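Side-chain contacts in putative nisin-resistance protein (Streptococcus agalactiae 515, PDB 4Y68), which is a lipoprotein of peptidase family S41 that probably cleaves the lantibiotic nisin and so confers resistance: residues T193-M196 and K197-P200; Y184-K187 and Y188-K192. One frame throughout, in Å; residues are numbered along the deposited sequence.

Followed from the N terminus, strand 180-185 runs into contact 2, where residues 184-187 and 188-192 close the tight reversal of a beta hairpin. The chain returns as strand 191-195 and, at the far end of that strand, folds into contact 1, a short turn at residues 196-199. The two stand in series, neither enclosing nor crossing the other, with centres about 16 Å apart. They still touch through the hairpin, since Ile194 CD1 lies 3.6 Å from Tyr184 CE1. Contact 2 brings the hairpin tip to the end of helix 32-46 and the residues just after it, whereas contact 1 packs the strand exit against helix 165-171 and the loop carrying Arg208.

Contact 1. Residues T193-M196 and K197-P200; sequences TITM and KNIP
Asn198 reaches back to Thr195 where strand 191-195 leaves its hairpin and enters a type I beta turn, Met196 to Ile199. It is a worked example of a side chain from a turn serving the backbone of the strand that leads into it. With CG anti to its own carbonyl carbon (chi1 -51°), Asn198 sends OD1 to the backbone N of Thr195, which donates at 3.0 Å and nearly straight, 166°, though it meets the oxygen from above the amide plane. OD1 also lies 2.9 Å from Thr193 O, another acceptor, and this pairing is probably an unfavourable price of the Thr195 bond. The Thr195 hydroxyl OG1 rests 3.5 Å from Lys197 CB.

The turn itself is closed by Ile199 N donating to Met196 O at 3.1 Å. Arg208 binds the same oxygen and also Ile199 O, so one guanidinium group holds both ends of the turn. Met196, its CG swung anti to the backbone N (chi1 -170°) and its chain bent twice beyond, brings SD across Ile199 at a slant, 4.1 Å from its CG1. Both side chains are buried, and both pack on Ile169 of helix 165-171; Leu176 and Ile211 add to the cover on the methionine. Ile199 faces the strand with its longer branch, CG1 lying 3.5 Å from Thr195 O. The Ile199 and Ile194 side chains cross at about a right angle, CD1 of Ile199 meeting the CG2 methyl of Ile194 at 4.2 Å.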
loop_
_atom_site.group_PDB
_atom_site.type_symbol
_atom_site.label_atom_id
_atom_site.label_comp_id
_atom_site.label_asym_id
_atom_site.label_seq_id
_atom_site.Cartn_x
_atom_site.Cartn_y
_atom_site.Cartn_z
ATOM N N THR A 193 11.290 2.541 -10.128
ATOM C CA THR A 193 10.352 1.554 -10.630
ATOM C C THR A 193 10.208 0.455 -9.600
ATOM O O THR A 193 11.195 0.020 -9.050
ATOM C CB THR A 193 10.825 0.978 -11.982
ATOM O OG1 THR A 193 10.642 1.962 -13.009
ATOM C CG2 THR A 193 10.024 -0.262 -12.350
ATOM N N ILE A 194 8.980 0.040 -9.298
ATOM C CA ILE A 194 8.788 -1.198 -8.546
ATOM C C ILE A 194 8.547 -2.350 -9.545
ATOM O O ILE A 194 7.575 -2.330 -10.295
ATOM C CB ILE A 194 7.623 -1.098 -7.556
ATOM C CG1 ILE A 194 7.886 -0.009 -6.509
ATOM C CG2 ILE A 194 7.340 -2.459 -6.915
ATOM C CD1 ILE A 194 9.177 -0.206 -5.697
ATOM N N THR A 195 9.470 -3.305 -9.589
ATOM C CA THR A 195 9.369 -4.478 -10.454
ATOM C C THR A 195 9.162 -5.687 -9.572
ATOM O O THR A 195 9.309 -5.600 -8.352
ATOM C CB THR A 195 10.654 -4.738 -11.320
ATOM O OG1 THR A 195 11.744 -5.109 -10.459
ATOM C CG2 THR A 195 11.050 -3.516 -12.106
ATOM N N MET A 196 8.865 -6.821 -10.188
ATOM C CA MET A 196 8.683 -8.034 -9.420
ATOM C C MET A 196 9.980 -8.395 -8.686
ATOM O O MET A 196 9.926 -8.915 -7.592
ATOM C CB MET A 196 8.196 -9.170 -10.330
ATOM C CG MET A 196 7.733 -10.425 -9.590
ATOM S SD MET A 196 6.485 -10.170 -8.303
ATOM C CE MET A 196 5.034 -9.845 -9.277
ATOM N N LYS A 197 11.141 -8.063 -9.250
ATOM C CA LYS A 197 12.433 -8.254 -8.548
ATOM C C LYS A 197 12.604 -7.458 -7.240
ATOM O O LYS A 197 13.166 -7.953 -6.268
ATOM C CB LYS A 197 13.589 -7.900 -9.479
ATOM C CG LYS A 197 13.581 -8.665 -10.773
ATOM C CD LYS A 197 14.186 -7.843 -11.920
ATOM C CE LYS A 197 15.718 -7.961 -12.013
ATOM N NZ LYS A 197 16.473 -7.365 -10.864
ATOM N N ASN A 198 12.153 -6.213 -7.203
ATOM C CA ASN A 198 12.191 -5.468 -5.944
ATOM C C ASN A 198 11.294 -6.073 -4.841
ATOM O O ASN A 198 11.265 -5.552 -3.720
ATOM C CB ASN A 198 11.774 -4.008 -6.145
ATOM C CG ASN A 198 12.524 -3.324 -7.259
ATOM O OD1 ASN A 198 11.911 -2.628 -8.070
ATOM N ND2 ASN A 198 13.846 -3.517 -7.321
ATOM N N ILE A 199 10.545 -7.130 -5.162
ATOM C CA ILE A 199 9.650 -7.752 -4.191
ATOM C C ILE A 199 10.380 -8.908 -3.533
ATOM O O ILE A 199 10.820 -9.819 -4.221
ATOM C CB ILE A 199 8.348 -8.279 -4.841
ATOM C CG1 ILE A 199 7.689 -7.196 -5.698
ATOM C CG2 ILE A 199 7.377 -8.793 -3.767
ATOM C CD1 ILE A 199 7.048 -6.094 -4.883
ATOM N N PRO A 200 10.525 -8.874 -2.203
ATOM C CA PRO A 200 11.287 -9.924 -1.512
ATOM C C PRO A 200 10.599 -11.280 -1.520
ATOM O O PRO A 200 10.179 -11.742 -0.469
ATOM C CB PRO A 200 11.393 -9.390 -0.078
ATOM C CG PRO A 200 11.292 -7.923 -0.225
ATOM C CD PRO A 200 10.285 -7.717 -1.329
#

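Contact 2. Residues Y184-K187 and Y188-K192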
loop_
_atom_site.group_PDB
_atom_site.type_symbol
_atom_site.label_atom_id
_atom_site.label_comp_id
_atom_site.label_asym_id
_atom_site.label_seq_id
_atom_site.Cartn_x
_atom_site.Cartn_y
_atom_site.Cartn_z
ATOM N N TYR A 184 7.470 5.405 -9.641
ATOM C CA TYR A 184 7.221 6.485 -8.704
ATOM C C TYR A 184 8.372 7.491 -8.756
ATOM O O TYR A 184 9.530 7.128 -8.975
ATOM C CB TYR A 184 6.990 5.936 -7.280
ATOM C CG TYR A 184 8.161 5.202 -6.679
ATOM C CD1 TYR A 184 8.532 3.936 -7.137
ATOM C CD2 TYR A 184 8.895 5.766 -5.643
ATOM C CE1 TYR A 184 9.622 3.253 -6.575
ATOM C CE2 TYR A 184 9.973 5.104 -5.080
ATOM C CZ TYR A 184 10.338 3.853 -5.550
ATOM O OH TYR A 184 11.406 3.207 -4.979
ATOM N N THR A 185 8.041 8.765 -8.579
ATOM C CA THR A 185 9.027 9.845 -8.655
ATOM C C THR A 185 9.050 10.674 -7.377
ATOM O O THR A 185 7.989 11.042 -6.886
ATOM C CB THR A 185 8.711 10.773 -9.850
ATOM O OG1 THR A 185 8.632 9.988 -11.042
ATOM C CG2 THR A 185 9.772 11.896 -9.998
ATOM N N ASP A 186 10.234 10.984 -6.842
ATOM C CA ASP A 186 10.294 11.747 -5.585
ATOM C C ASP A 186 10.338 13.266 -5.807
ATOM O O ASP A 186 10.296 13.735 -6.938
ATOM C CB ASP A 186 11.486 11.305 -4.718
ATOM C CG ASP A 186 12.852 11.662 -5.302
ATOM O OD1 ASP A 186 12.984 12.497 -6.229
ATOM O OD2 ASP A 186 13.834 11.092 -4.783
ATOM N N LYS A 187 10.428 14.031 -4.728
ATOM C CA LYS A 187 10.428 15.498 -4.840
ATOM C C LYS A 187 11.653 16.022 -5.590
ATOM O O LYS A 187 11.619 17.127 -6.121
ATOM C CB LYS A 187 10.351 16.152 -3.449
ATOM C CG LYS A 187 11.592 15.921 -2.614
ATOM C CD LYS A 187 11.411 16.346 -1.142
ATOM C CE LYS A 187 11.116 17.826 -1.004
ATOM N NZ LYS A 187 10.788 18.182 0.431
ATOM N N TYR A 188 12.729 15.235 -5.653
ATOM C CA TYR A 188 13.934 15.667 -6.362
ATOM C C TYR A 188 13.908 15.254 -7.841
ATOM O O TYR A 188 14.869 15.451 -8.578
ATOM C CB TYR A 188 15.184 15.137 -5.643
ATOM C CG TYR A 188 15.189 15.591 -4.194
ATOM C CD1 TYR A 188 15.553 16.900 -3.851
ATOM C CD2 TYR A 188 14.777 14.743 -3.179
ATOM C CE1 TYR A 188 15.529 17.338 -2.514
ATOM C CE2 TYR A 188 14.735 15.169 -1.853
ATOM C CZ TYR A 188 15.119 16.465 -1.520
ATOM O OH TYR A 188 15.066 16.894 -0.197
ATOM N N GLY A 189 12.783 14.707 -8.283
ATOM C CA GLY A 189 12.657 14.305 -9.671
ATOM C C GLY A 189 13.307 12.973 -10.010
ATOM O O GLY A 189 13.430 12.645 -11.173
ATOM N N ASN A 190 13.733 12.221 -8.997
ATOM C CA ASN A 190 14.243 10.856 -9.185
ATOM C C ASN A 190 13.107 9.881 -9.503
ATOM O O ASN A 190 12.242 9.623 -8.659
ATOM C CB ASN A 190 14.980 10.367 -7.931
ATOM C CG ASN A 190 16.147 11.267 -7.552
ATOM O OD1 ASN A 190 16.989 11.574 -8.391
ATOM N ND2 ASN A 190 16.199 11.696 -6.285
ATOM N N LYS A 191 13.114 9.334 -10.715
ATOM C CA LYS A 191 12.123 8.345 -11.100
ATOM C C LYS A 191 12.620 6.928 -10.837
ATOM O O LYS A 191 13.713 6.547 -11.248
ATOM C CB LYS A 191 11.739 8.495 -12.568
ATOM C CG LYS A 191 10.529 7.644 -12.949
ATOM C CD LYS A 191 10.185 7.787 -14.424
ATOM C CE LYS A 191 8.943 6.990 -14.744
ATOM N NZ LYS A 191 8.657 7.031 -16.199
ATOM N N LYS A 192 11.811 6.154 -10.128
ATOM C CA LYS A 192 12.164 4.767 -9.855
ATOM C C LYS A 192 11.033 3.827 -10.262
ATOM O O LYS A 192 9.950 4.248 -10.700
ATOM C CB LYS A 192 12.510 4.582 -8.377
ATOM C CG LYS A 192 13.777 5.314 -7.946
ATOM C CD LYS A 192 14.067 5.083 -6.456
ATOM C CE LYS A 192 15.467 5.589 -6.054
ATOM N NZ LYS A 192 15.902 5.104 -4.688
HETATM O O HOH W 1 11.535 7.679 -6.655
#
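Asp186 and Asn190 close the tip of a beta hairpin, a type I turn from Asp186 to Gly189 with a G1 bulge, Gly189 and Asn190 facing Asp186; the positive phi of Gly189 suits glycine. Tyr184 and Lys192 form the hydrogen-bonded pair below it, and Lys192 CB lies over the tyrosine ring.

Lys187 is a good side chain to follow. Its CB starts the chain beside the Tyr188 backbone. The first torsion (chi1 67°) sets CG between the backbone N and carbonyl carbon, which brings it over the Tyr188 ring face, offset toward the rim and 3.6 Å from the centroid, a CH-pi contact. CD continues along the ring to CZ at 3.7 Å, and CE approaches the hydroxyl OH at 4.1 Å. Beyond the ring, NZ bonds to the carbonyl oxygens of Glu44 and Gly47, while Tyr188 OH bonds to Gln45 O.

The Asp186 carboxylate is held at both oxygens. OD1 takes Asn190 N at 2.9 Å from above its plane and, through a weak bond that makes an Asx turn, Tyr188 N; OD2 offers its syn lone pair to Asn190 ND2 at 2.9 Å. With Arg46 adding a salt bridge to OD2, these donors probably favour a charged aspartate.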